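Local coordinates for protein processed glycerol phosphate lipoteichoic acid synthase 2 (Bacillus subtilis, PDB 2W8D) that belongs to the sulfatase family of the alkaline phosphatase clan and holds a magnesium ion in an alpha/beta domain with a large mixed sheet, at residues D86-M91 against Y190-T195; I118-N123 against G147-F152; N132-T135 against R139-M142; D310-P315 against K338-V343. One frame throughout, in Å; residues are numbered along the deposited sequence.

Interaction 1: D86-M91 against Y190-T195; sequences DAEFMM and YTKFIT
E88 reaches out of helix 86-93 to K192 and I194 on strand 189-194. CB and CG both lie near the ammonium group, with E88 CG 3.7 Å from K192 NZ. CG stands anti to the carbonyl carbon, and the next torsion is extended (chi2 -176°), which carries the carboxylate straight across to the strand. There CD comes against the end of the isoleucine, E88 CD to I194 CD1 being 3.7 Å. At the tip, K192 NZ gives a hydrogen bond of 2.8 Å to E88 OE1, part of a salt bridge; it approaches on the anti side of that oxygen, 21° out of the carboxylate plane. The same OE1 is hydrogen-bonded to Y143 OH, while OE2 pairs with R139 and K192 NZ has a second carboxylate in E92, so the buried charges are shared in a small network. One turn further along the helix, a water links the helix backbone to the tyrosine hydroxyl: it lies 2.9 Å from M91 O, to which it donates, and 2.6 Å from Y190 OH, in the plane of the tyrosine ring. Segments 86-91 and 190-194 run nearly antiparallel (165°), their axes 11.7 Å apart at closest approach. The strand lies between parallel strands 33-39 and 125-130 in the central sheet, with helix 171-183 packed against T191, F193 and T195.

Interaction 2: I118-N123 against G147-F152; sequences ILKSKN and GIDKFF
K120 and D149 come at each other from opposite directions, the lysine from the short 3-10 turn 119-121 and the aspartate from the bend ahead of strand 150-152. Their charged ends meet in a salt bridge, K120 NZ to D149 OD1 at 2.9 Å; the other oxygen is more distant, with K120 NZ to D149 OD2 at 3.4 Å. The aspartate holds its CG anti to its own carbonyl carbon, beside the backbone N, and that turns the carboxylate to the lysine. K120 stretches across with chi2 and chi3 off the fully extended value, and a bend at chi4 (-65°) turns the ammonium group between carboxylate and backbone. K120 NZ donates a hydrogen bond of 2.9 Å to G147 O, lying in the plane of that carbonyl at a C=O...N angle of 147°. The methylene before it is also close, K120 CE to G147 O being 3.1 Å. G147, just past helix 139-145, closes it with a Schellman motif at positive phi, and it has no side chain on the face where the lysine passes. D149 is itself held by the backbone N-H of S126, bonded to OD2. Three oxygens gather round one ammonium group: G147 O, D149 OD1 and Y417 OH. The lysine is therefore probably charged, and it links the helix end, the turn before strand 150-152 and Y417 near the C terminus through polar bonds.

Interaction 3: N132-T135 against R139-M142; sequences NTQT and RNEM
N140 and Q134 are joined first through the backbone: N140 N donates to Q134 O at 3.0 Å, with an N-H...O angle of 143° and the donor tilted from the carbonyl plane. The bond spans six residues and ties the loop to the N-terminal turn of helix 139-145. Within the loop, T133 N bonds to N132 OD1 at 2.7 Å. The strongest partner of R139 is E88, in a salt bridge through NE. Carbon packing follows, again between Q134 and N140. Their side chains cross at about a right angle, the two amide planes 90° apart, and the aliphatic parts touch, with Q134 CG and N140 CB 3.9 Å from each other. In both residues CG sits between the backbone N and the carbonyl carbon, the crowded position (chi1 63° in Q134). T135 lies alongside N140, pointing the same way, and F151 packs on both Q134 and R139. Water-mediated bonds form the third group and belong to R139, whose chain runs extended from CG to NE along the loop toward N132 and T133. R139 NH2 gives a hydrogen bond of 3.0 Å to a water that N132 ND2 also approaches, weakly. A second water, in the guanidinium plane, is 3.2 Å from R139 NH2 and donates to T133 O at 2.7 Å. The arrangement is that of the connection at the C-terminal end of a strand in a beta-alpha-beta crossover, here between parallel strands 125-130 and 150-152, with the R139 side chain about 7 Å from the magnesium ion.

Interaction 4: D310-P315 against K338-V343; sequences DVDVAP and KEHREV
R341 grips D312 end-on with two nitrogens, one to each carboxylate oxygen. The straighter bond runs from R341 NH1 to D312 OD2, 3.0 Å long with an N-H...O angle of 169°, and it lies in the guanidinium plane. The shorter one joins R341 NH2 to D312 OD1 at 2.8 Å, using the syn lone pair of that oxygen; a weak third bond runs from NH1 to OD1. The two flat groups are turned obliquely to each other, so the pairing is not coplanar. A bend at chi2 (88°) folds the arginine back from its loop toward the aspartate. Next comes H340, whose ring edge faces the same carboxylate: H340 CE1 is 3.3 Å from D312 OD2, and the ring stands almost upright on the carboxylate plane, 89° away. Its nitrogens are engaged by Y307 O at NE2 and S333 OG at ND1, which fixes the ring's rotation. Packing completes the contact, V311 CG2 lying at the edge of the guanidinium, 3.7 Å from R341 NH2. The lead-in to helix 313-320 is thereby bound to the loop before strand 344-345 of the five-stranded antiparallel sheet. D312 is held further by the backbone N-H groups of S333 and G309, and R341 NH2 has a second carboxylate in E388. With so many donors round it, the buried D312 is probably ionised, its charge balanced by an arginine shared between two acids.

Along the chain, the helix segment 86-91 opens interaction 1, which is not closed until strand segment 190-195. Within that span, interaction 2 opens at 118-123, and interaction 3 opens and closes at 132-142 before interaction 2 closes at 147-152: three contacts nested one in another, none crossing. Interaction 4 follows in series, from 310-315 to 338-343. The nested set organises one flank of the central sheet: L119 packs on Y190, and F151 lies against R139 and Q134. Interactions 3 and 4 do not touch; their centres lie about 29 Å apart, on opposite sides of the chain's centre. Interaction 4 meets interaction 1 where D310, V313 and A314 touch M90 and M91, so helix 86-93 packs on segment 310-315.

Interaction 1: D86-M91 against Y190-T195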
loop_
_atom_site.group_PDB
_atom_site.type_symbol
_atom_site.label_atom_id
_atom_site.label_comp_id
_atom_site.label_asym_id
_atom_site.label_seq_id
_atom_site.Cartn_x
_atom_site.Cartn_y
_atom_site.Cartn_z
ATOM N N ASP A 86 -7.179 -1.205 -5.601
ATOM C CA ASP A 86 -7.316 -2.190 -4.518
ATOM C C ASP A 86 -6.369 -1.863 -3.380
ATOM O O ASP A 86 -6.794 -1.831 -2.254
ATOM C CB ASP A 86 -7.005 -3.630 -4.995
ATOM C CG ASP A 86 -8.140 -4.257 -5.761
ATOM O OD1 ASP A 86 -9.186 -3.562 -5.911
ATOM O OD2 ASP A 86 -7.987 -5.443 -6.223
ATOM N N ALA A 87 -5.082 -1.616 -3.652
ATOM C CA ALA A 87 -4.176 -1.217 -2.567
ATOM C C ALA A 87 -4.594 0.136 -1.928
ATOM O O ALA A 87 -4.587 0.276 -0.707
ATOM C CB ALA A 87 -2.710 -1.237 -3.009
ATOM N N GLU A 88 -5.008 1.115 -2.719
ATOM C CA GLU A 88 -5.498 2.400 -2.107
ATOM C C GLU A 88 -6.718 2.159 -1.212
ATOM O O GLU A 88 -6.857 2.765 -0.134
ATOM C CB GLU A 88 -5.909 3.450 -3.154
ATOM C CG GLU A 88 -4.822 3.885 -4.094
ATOM C CD GLU A 88 -5.329 4.994 -5.007
ATOM O OE1 GLU A 88 -5.759 6.058 -4.469
ATOM O OE2 GLU A 88 -5.318 4.774 -6.247
ATOM N N PHE A 89 -7.607 1.282 -1.647
ATOM C CA PHE A 89 -8.801 0.993 -0.853
ATOM C C PHE A 89 -8.473 0.442 0.536
ATOM O O PHE A 89 -9.094 0.807 1.531
ATOM C CB PHE A 89 -9.700 -0.028 -1.577
ATOM C CG PHE A 89 -11.003 -0.281 -0.863
ATOM C CD1 PHE A 89 -11.996 0.688 -0.857
ATOM C CD2 PHE A 89 -11.231 -1.497 -0.195
ATOM C CE1 PHE A 89 -13.223 0.453 -0.224
ATOM C CE2 PHE A 89 -12.443 -1.737 0.467
ATOM C CZ PHE A 89 -13.442 -0.752 0.447
HETATM N N MSE A 90 -7.487 -0.437 0.575
HETATM C CA MSE A 90 -7.015 -1.028 1.815
HETATM C C MSE A 90 -6.283 -0.033 2.724
HETATM O O MSE A 90 -6.467 -0.112 3.942
HETATM C CB MSE A 90 -6.170 -2.261 1.513
HETATM C CG MSE A 90 -7.060 -3.407 1.064
HETATM SE SE MSE A 90 -6.061 -5.067 0.747
HETATM C CE MSE A 90 -5.445 -4.681 -1.045
HETATM N N MSE A 91 -5.491 0.888 2.141
HETATM C CA MSE A 91 -4.797 1.930 2.916
HETATM C C MSE A 91 -5.814 2.798 3.615
HETATM O O MSE A 91 -5.614 3.153 4.758
HETATM C CB MSE A 91 -3.922 2.862 2.054
HETATM C CG MSE A 91 -2.815 2.188 1.282
HETATM SE SE MSE A 91 -1.545 1.226 2.423
HETATM C CE MSE A 91 -1.463 -0.471 1.457
ATOM N N TYR A 190 -3.220 15.101 5.254
ATOM C CA TYR A 190 -3.078 13.688 4.951
ATOM C C TYR A 190 -3.164 13.542 3.429
ATOM O O TYR A 190 -4.187 13.895 2.838
ATOM C CB TYR A 190 -4.231 12.945 5.622
ATOM C CG TYR A 190 -4.393 11.467 5.258
ATOM C CD1 TYR A 190 -4.958 11.066 4.038
ATOM C CD2 TYR A 190 -4.049 10.493 6.186
ATOM C CE1 TYR A 190 -5.126 9.707 3.758
ATOM C CE2 TYR A 190 -4.219 9.176 5.936
ATOM C CZ TYR A 190 -4.730 8.778 4.732
ATOM O OH TYR A 190 -4.862 7.442 4.578
ATOM N N THR A 191 -2.109 13.028 2.805
ATOM C CA THR A 191 -1.934 13.118 1.351
ATOM C C THR A 191 -1.451 11.824 0.738
ATOM O O THR A 191 -0.749 11.051 1.402
ATOM C CB THR A 191 -0.917 14.204 0.949
ATOM O OG1 THR A 191 0.295 14.029 1.690
ATOM C CG2 THR A 191 -1.473 15.551 1.245
ATOM N N LYS A 192 -1.843 11.599 -0.522
ATOM C CA LYS A 192 -1.493 10.395 -1.259
ATOM C C LYS A 192 -0.848 10.767 -2.573
ATOM O O LYS A 192 -1.450 11.509 -3.363
ATOM C CB LYS A 192 -2.734 9.537 -1.563
ATOM C CG LYS A 192 -3.409 8.870 -0.351
ATOM C CD LYS A 192 -4.969 8.884 -0.495
ATOM C CE LYS A 192 -5.418 8.279 -1.803
ATOM N NZ LYS A 192 -4.837 6.894 -1.955
ATOM N N PHE A 193 0.356 10.236 -2.811
ATOM C CA PHE A 193 1.023 10.389 -4.093
ATOM C C PHE A 193 1.042 9.074 -4.877
ATOM O O PHE A 193 1.671 8.086 -4.460
ATOM C CB PHE A 193 2.447 10.898 -3.869
ATOM C CG PHE A 193 2.513 12.339 -3.427
ATOM C CD1 PHE A 193 2.831 13.330 -4.328
ATOM C CD2 PHE A 193 2.249 12.694 -2.108
ATOM C CE1 PHE A 193 2.883 14.669 -3.919
ATOM C CE2 PHE A 193 2.315 13.987 -1.696
ATOM C CZ PHE A 193 2.637 15.001 -2.595
ATOM N N ILE A 194 0.323 9.038 -5.995
ATOM C CA ILE A 194 0.240 7.805 -6.782
ATOM C C ILE A 194 1.162 7.907 -7.995
ATOM O O ILE A 194 0.861 8.635 -8.951
ATOM C CB ILE A 194 -1.213 7.475 -7.238
ATOM C CG1 ILE A 194 -2.245 7.743 -6.119
ATOM C CG2 ILE A 194 -1.284 6.001 -7.851
ATOM C CD1 ILE A 194 -2.119 6.868 -4.868
ATOM N N THR A 195 2.293 7.203 -7.938
ATOM C CA THR A 195 3.286 7.238 -9.012
ATOM C C THR A 195 2.743 6.457 -10.197
ATOM O O THR A 195 1.843 5.664 -10.026
ATOM C CB THR A 195 4.679 6.682 -8.564
ATOM O OG1 THR A 195 4.611 5.267 -8.240
ATOM C CG2 THR A 195 5.182 7.473 -7.371
HETATM O O HOH W 1 -4.208 5.362 6.050
#

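Interaction 2: I118-N123 against G147-F152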
loop_
_atom_site.group_PDB
_atom_site.type_symbol
_atom_site.label_atom_id
_atom_site.label_comp_id
_atom_site.label_asym_id
_atom_site.label_seq_id
_atom_site.Cartn_x
_atom_site.Cartn_y
_atom_site.Cartn_z
ATOM N N ILE A 118 -11.788 9.853 9.361
ATOM C CA ILE A 118 -11.516 9.761 10.791
ATOM C C ILE A 118 -10.719 10.993 11.248
ATOM O O ILE A 118 -11.073 11.673 12.211
ATOM C CB ILE A 118 -10.742 8.453 11.151
ATOM C CG1 ILE A 118 -11.631 7.245 10.875
ATOM C CG2 ILE A 118 -10.278 8.478 12.642
ATOM C CD1 ILE A 118 -10.995 5.901 11.055
ATOM N N LEU A 119 -9.660 11.276 10.507
ATOM C CA LEU A 119 -8.770 12.370 10.799
ATOM C C LEU A 119 -9.371 13.787 10.712
ATOM O O LEU A 119 -8.724 14.734 11.143
ATOM C CB LEU A 119 -7.511 12.225 9.947
ATOM C CG LEU A 119 -6.677 11.036 10.433
ATOM C CD1 LEU A 119 -5.405 10.827 9.626
ATOM C CD2 LEU A 119 -6.365 11.241 11.935
ATOM N N LYS A 120 -10.593 13.938 10.186
ATOM C CA LYS A 120 -11.225 15.262 10.086
ATOM C C LYS A 120 -11.454 15.873 11.449
ATOM O O LYS A 120 -11.347 17.077 11.610
ATOM C CB LYS A 120 -12.577 15.211 9.350
ATOM C CG LYS A 120 -12.509 15.577 7.877
ATOM C CD LYS A 120 -13.366 14.620 7.073
ATOM C CE LYS A 120 -12.767 14.345 5.680
ATOM N NZ LYS A 120 -12.715 15.539 4.770
ATOM N N SER A 121 -11.801 15.033 12.417
ATOM C CA SER A 121 -12.084 15.468 13.781
ATOM C C SER A 121 -10.802 15.925 14.492
ATOM O O SER A 121 -10.864 16.588 15.541
ATOM C CB SER A 121 -12.727 14.326 14.562
ATOM O OG SER A 121 -11.885 13.185 14.528
ATOM N N LYS A 122 -9.659 15.560 13.916
ATOM C CA LYS A 122 -8.363 16.117 14.282
ATOM C C LYS A 122 -7.899 17.246 13.323
ATOM O O LYS A 122 -6.748 17.663 13.386
ATOM C CB LYS A 122 -7.292 15.002 14.401
ATOM C CG LYS A 122 -7.270 14.246 15.764
ATOM C CD LYS A 122 -5.822 14.077 16.352
ATOM C CE LYS A 122 -4.965 13.018 15.591
ATOM N NZ LYS A 122 -3.478 12.889 15.962
ATOM N N ASN A 123 -8.791 17.737 12.451
ATOM C CA ASN A 123 -8.514 18.884 11.536
ATOM C C ASN A 123 -7.560 18.631 10.356
ATOM O O ASN A 123 -6.906 19.566 9.863
ATOM C CB ASN A 123 -8.040 20.118 12.322
ATOM C CG ASN A 123 -9.015 20.516 13.382
ATOM O OD1 ASN A 123 -10.202 20.718 13.103
ATOM N ND2 ASN A 123 -8.541 20.604 14.617
ATOM N N GLY A 147 -14.090 10.695 1.838
ATOM C CA GLY A 147 -13.877 12.009 2.383
ATOM C C GLY A 147 -12.628 12.747 1.962
ATOM O O GLY A 147 -12.196 13.660 2.667
ATOM N N ILE A 148 -12.014 12.385 0.845
ATOM C CA ILE A 148 -10.801 13.082 0.468
ATOM C C ILE A 148 -11.227 14.499 0.035
ATOM O O ILE A 148 -12.085 14.627 -0.851
ATOM C CB ILE A 148 -9.996 12.398 -0.656
ATOM C CG1 ILE A 148 -9.617 10.927 -0.358
ATOM C CG2 ILE A 148 -8.728 13.198 -0.970
ATOM C CD1 ILE A 148 -9.161 10.613 0.998
ATOM N N ASP A 149 -10.640 15.542 0.652
ATOM C CA ASP A 149 -11.075 16.943 0.381
ATOM C C ASP A 149 -10.646 17.399 -0.992
ATOM O O ASP A 149 -11.352 18.169 -1.617
ATOM C CB ASP A 149 -10.513 17.987 1.390
ATOM C CG ASP A 149 -10.933 17.719 2.809
ATOM O OD1 ASP A 149 -12.131 17.837 3.067
ATOM O OD2 ASP A 149 -10.084 17.349 3.657
ATOM N N LYS A 150 -9.468 16.967 -1.442
ATOM C CA LYS A 150 -8.924 17.504 -2.686
ATOM C C LYS A 150 -8.294 16.447 -3.597
ATOM O O LYS A 150 -7.618 15.526 -3.143
ATOM C CB LYS A 150 -7.906 18.609 -2.391
ATOM C CG LYS A 150 -8.442 19.877 -1.713
ATOM C CD LYS A 150 -7.259 20.634 -1.140
ATOM C CE LYS A 150 -7.640 21.834 -0.285
ATOM N NZ LYS A 150 -8.310 22.878 -1.106
ATOM N N PHE A 151 -8.504 16.599 -4.900
ATOM C CA PHE A 151 -7.924 15.682 -5.851
ATOM C C PHE A 151 -7.092 16.442 -6.880
ATOM O O PHE A 151 -7.627 17.006 -7.798
ATOM C CB PHE A 151 -9.040 14.829 -6.506
ATOM C CG PHE A 151 -8.531 13.633 -7.289
ATOM C CD1 PHE A 151 -7.162 13.447 -7.513
ATOM C CD2 PHE A 151 -9.424 12.709 -7.816
ATOM C CE1 PHE A 151 -6.680 12.346 -8.232
ATOM C CE2 PHE A 151 -8.951 11.590 -8.555
ATOM C CZ PHE A 151 -7.577 11.417 -8.762
ATOM N N PHE A 152 -5.769 16.455 -6.718
ATOM C CA PHE A 152 -4.886 17.094 -7.701
ATOM C C PHE A 152 -4.574 16.138 -8.834
ATOM O O PHE A 152 -3.543 15.476 -8.817
ATOM C CB PHE A 152 -3.590 17.608 -7.055
ATOM C CG PHE A 152 -3.808 18.740 -6.084
ATOM C CD1 PHE A 152 -4.086 20.018 -6.538
ATOM C CD2 PHE A 152 -3.766 18.515 -4.714
ATOM C CE1 PHE A 152 -4.321 21.090 -5.642
ATOM C CE2 PHE A 152 -3.990 19.562 -3.809
ATOM C CZ PHE A 152 -4.286 20.852 -4.278
#

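Interaction 3: N132-T135 against R139-M142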
loop_
_atom_site.group_PDB
_atom_site.type_symbol
_atom_site.label_atom_id
_atom_site.label_comp_id
_atom_site.label_asym_id
_atom_site.label_seq_id
_atom_site.Cartn_x
_atom_site.Cartn_y
_atom_site.Cartn_z
ATOM N N ASN A 132 -2.663 11.800 -13.789
ATOM C CA ASN A 132 -3.550 11.203 -14.787
ATOM C C ASN A 132 -4.964 11.688 -14.495
ATOM O O ASN A 132 -5.203 12.227 -13.424
ATOM C CB ASN A 132 -3.471 9.664 -14.753
ATOM C CG ASN A 132 -4.196 8.986 -15.955
ATOM O OD1 ASN A 132 -4.607 9.641 -16.903
ATOM N ND2 ASN A 132 -4.338 7.672 -15.896
ATOM N N THR A 133 -5.889 11.522 -15.430
ATOM C CA THR A 133 -7.230 12.013 -15.205
ATOM C C THR A 133 -7.882 11.348 -13.979
ATOM O O THR A 133 -7.600 10.202 -13.651
ATOM C CB THR A 133 -8.119 11.949 -16.476
ATOM O OG1 THR A 133 -9.419 12.447 -16.160
ATOM C CG2 THR A 133 -8.257 10.519 -17.009
ATOM N N GLN A 134 -8.690 12.132 -13.280
ATOM C CA GLN A 134 -9.434 11.708 -12.093
ATOM C C GLN A 134 -10.460 10.593 -12.342
ATOM O O GLN A 134 -10.873 9.930 -11.399
ATOM C CB GLN A 134 -10.154 12.921 -11.472
ATOM C CG GLN A 134 -11.217 13.581 -12.361
ATOM C CD GLN A 134 -11.823 14.799 -11.730
ATOM O OE1 GLN A 134 -11.292 15.906 -11.839
ATOM N NE2 GLN A 134 -12.956 14.625 -11.092
ATOM N N THR A 135 -10.871 10.373 -13.586
ATOM C CA THR A 135 -11.845 9.311 -13.862
ATOM C C THR A 135 -11.204 7.933 -13.861
ATOM O O THR A 135 -11.918 6.940 -13.729
ATOM C CB THR A 135 -12.534 9.493 -15.185
ATOM O OG1 THR A 135 -11.545 9.472 -16.220
ATOM C CG2 THR A 135 -13.313 10.822 -15.220
ATOM N N ARG A 139 -11.656 6.958 -9.506
ATOM C CA ARG A 139 -11.175 7.651 -8.307
ATOM C C ARG A 139 -12.043 8.844 -7.926
ATOM O O ARG A 139 -12.303 9.048 -6.768
ATOM C CB ARG A 139 -9.707 8.102 -8.448
ATOM C CG ARG A 139 -8.738 6.933 -8.494
ATOM C CD ARG A 139 -7.321 7.417 -8.526
ATOM N NE ARG A 139 -6.369 6.332 -8.362
ATOM C CZ ARG A 139 -5.648 5.800 -9.346
ATOM N NH1 ARG A 139 -4.783 4.817 -9.077
ATOM N NH2 ARG A 139 -5.809 6.227 -10.601
ATOM N N ASN A 140 -12.467 9.643 -8.885
ATOM C CA ASN A 140 -13.256 10.807 -8.517
ATOM C C ASN A 140 -14.579 10.487 -7.805
ATOM O O ASN A 140 -15.070 11.305 -7.051
ATOM C CB ASN A 140 -13.443 11.805 -9.675
ATOM C CG ASN A 140 -14.287 11.273 -10.793
ATOM O OD1 ASN A 140 -14.575 10.098 -10.871
ATOM N ND2 ASN A 140 -14.674 12.153 -11.699
ATOM N N GLU A 141 -15.142 9.309 -8.028
ATOM C CA GLU A 141 -16.368 8.910 -7.302
ATOM C C GLU A 141 -16.001 8.340 -5.912
ATOM O O GLU A 141 -16.581 8.761 -4.908
ATOM C CB GLU A 141 -17.274 7.959 -8.126
ATOM C CG GLU A 141 -18.676 7.943 -7.585
ATOM C CD GLU A 141 -19.632 6.837 -8.115
ATOM O OE1 GLU A 141 -19.216 5.915 -8.893
ATOM O OE2 GLU A 141 -20.834 6.918 -7.699
HETATM N N MSE A 142 -15.010 7.459 -5.852
HETATM C CA MSE A 142 -14.655 6.743 -4.627
HETATM C C MSE A 142 -13.994 7.593 -3.544
HETATM O O MSE A 142 -14.191 7.351 -2.361
HETATM C CB MSE A 142 -13.731 5.547 -4.953
HETATM C CG MSE A 142 -13.126 4.815 -3.738
HETATM SE SE MSE A 142 -14.547 4.030 -2.572
HETATM C CE MSE A 142 -14.851 2.234 -3.361
HETATM O O HOH W 2 -4.025 6.021 -12.958
HETATM O O HOH W 3 -7.553 8.715 -11.443
#

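Interaction 4: D310-P315 against K338-V343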
loop_
_atom_site.group_PDB
_atom_site.type_symbol
_atom_site.label_atom_id
_atom_site.label_comp_id
_atom_site.label_asym_id
_atom_site.label_seq_id
_atom_site.Cartn_x
_atom_site.Cartn_y
_atom_site.Cartn_z
ATOM N N ASP A 310 -1.295 -5.431 3.326
ATOM C CA ASP A 310 -1.884 -4.113 3.085
ATOM C C ASP A 310 -2.875 -3.615 4.139
ATOM O O ASP A 310 -2.829 -2.440 4.446
ATOM C CB ASP A 310 -2.639 -4.091 1.748
ATOM C CG ASP A 310 -1.732 -4.046 0.576
ATOM O OD1 ASP A 310 -0.604 -3.465 0.688
ATOM O OD2 ASP A 310 -2.142 -4.628 -0.455
ATOM N N VAL A 311 -3.783 -4.477 4.648
ATOM C CA VAL A 311 -4.869 -4.043 5.557
ATOM C C VAL A 311 -4.321 -3.638 6.942
ATOM O O VAL A 311 -5.024 -3.010 7.756
ATOM C CB VAL A 311 -6.000 -5.117 5.719
ATOM C CG1 VAL A 311 -6.823 -5.314 4.397
ATOM C CG2 VAL A 311 -5.444 -6.424 6.219
ATOM N N ASP A 312 -3.062 -3.995 7.202
ATOM C CA ASP A 312 -2.421 -3.640 8.457
ATOM C C ASP A 312 -1.865 -2.210 8.491
ATOM O O ASP A 312 -1.588 -1.705 9.566
ATOM C CB ASP A 312 -1.289 -4.620 8.795
ATOM C CG ASP A 312 -1.741 -6.074 8.826
ATOM O OD1 ASP A 312 -2.923 -6.350 9.099
ATOM O OD2 ASP A 312 -0.885 -6.950 8.639
ATOM N N VAL A 313 -1.695 -1.562 7.341
ATOM C CA VAL A 313 -1.071 -0.228 7.320
ATOM C C VAL A 313 -1.864 0.855 8.066
ATOM O O VAL A 313 -1.296 1.598 8.879
ATOM C CB VAL A 313 -0.705 0.246 5.884
ATOM C CG1 VAL A 313 0.097 1.572 5.908
ATOM C CG2 VAL A 313 0.118 -0.785 5.191
ATOM N N ALA A 314 -3.159 0.923 7.817
ATOM C CA ALA A 314 -3.997 2.016 8.332
ATOM C C ALA A 314 -3.998 2.108 9.860
ATOM O O ALA A 314 -3.839 3.206 10.385
ATOM C CB ALA A 314 -5.451 1.937 7.778
ATOM N N PRO A 315 -4.185 0.956 10.569
ATOM C CA PRO A 315 -4.066 0.968 12.050
ATOM C C PRO A 315 -2.661 1.204 12.583
ATOM O O PRO A 315 -2.509 1.682 13.703
ATOM C CB PRO A 315 -4.532 -0.427 12.463
ATOM C CG PRO A 315 -4.626 -1.248 11.153
ATOM C CD PRO A 315 -4.886 -0.257 10.088
ATOM N N LYS A 338 2.135 -5.680 20.000
ATOM C CA LYS A 338 2.667 -6.946 20.515
ATOM C C LYS A 338 1.850 -8.161 20.047
ATOM O O LYS A 338 2.421 -9.199 19.718
ATOM C CB LYS A 338 2.774 -6.937 22.049
ATOM C CG LYS A 338 4.105 -6.431 22.613
ATOM C CD LYS A 338 4.062 -4.912 22.843
ATOM C CE LYS A 338 5.043 -4.421 23.939
ATOM N NZ LYS A 338 6.423 -4.191 23.419
ATOM N N GLU A 339 0.527 -8.007 20.021
ATOM C CA GLU A 339 -0.413 -9.075 19.697
ATOM C C GLU A 339 -0.629 -9.247 18.187
ATOM O O GLU A 339 -1.463 -10.065 17.778
ATOM C CB GLU A 339 -1.781 -8.797 20.349
ATOM C CG GLU A 339 -1.761 -8.045 21.742
ATOM C CD GLU A 339 -3.174 -7.639 22.254
ATOM O OE1 GLU A 339 -3.291 -7.182 23.422
ATOM O OE2 GLU A 339 -4.168 -7.792 21.507
ATOM N N HIS A 340 0.099 -8.488 17.361
ATOM C CA HIS A 340 -0.113 -8.450 15.895
ATOM C C HIS A 340 -0.162 -9.837 15.249
ATOM O O HIS A 340 0.805 -10.589 15.384
ATOM C CB HIS A 340 0.973 -7.588 15.219
ATOM C CG HIS A 340 1.003 -7.696 13.723
ATOM N ND1 HIS A 340 -0.027 -7.254 12.914
ATOM C CD2 HIS A 340 1.944 -8.194 12.888
ATOM C CE1 HIS A 340 0.285 -7.475 11.650
ATOM N NE2 HIS A 340 1.484 -8.031 11.608
ATOM N N ARG A 341 -1.264 -10.164 14.555
ATOM C CA ARG A 341 -1.395 -11.480 13.884
ATOM C C ARG A 341 -0.525 -11.567 12.637
ATOM O O ARG A 341 -0.374 -10.588 11.933
ATOM C CB ARG A 341 -2.861 -11.861 13.601
ATOM C CG ARG A 341 -3.602 -11.014 12.535
ATOM C CD ARG A 341 -3.414 -11.558 11.104
ATOM N NE ARG A 341 -4.054 -10.686 10.117
ATOM C CZ ARG A 341 -3.514 -9.580 9.602
ATOM N NH1 ARG A 341 -2.300 -9.180 9.972
ATOM N NH2 ARG A 341 -4.204 -8.855 8.732
ATOM N N GLU A 342 0.060 -12.731 12.363
ATOM C CA GLU A 342 1.002 -12.854 11.258
ATOM C C GLU A 342 0.584 -13.844 10.188
ATOM O O GLU A 342 1.375 -14.181 9.321
ATOM C CB GLU A 342 2.373 -13.218 11.791
ATOM C CG GLU A 342 3.012 -12.058 12.538
ATOM C CD GLU A 342 4.458 -12.309 12.906
ATOM O OE1 GLU A 342 4.721 -12.599 14.094
ATOM O OE2 GLU A 342 5.323 -12.223 12.015
ATOM N N VAL A 343 -0.660 -14.293 10.232
ATOM C CA VAL A 343 -1.197 -15.169 9.226
ATOM C C VAL A 343 -1.860 -14.228 8.196
ATOM O O VAL A 343 -2.893 -13.636 8.484
ATOM C CB VAL A 343 -2.232 -16.152 9.842
ATOM C CG1 VAL A 343 -2.709 -17.127 8.815
ATOM C CG2 VAL A 343 -1.626 -16.938 11.056
#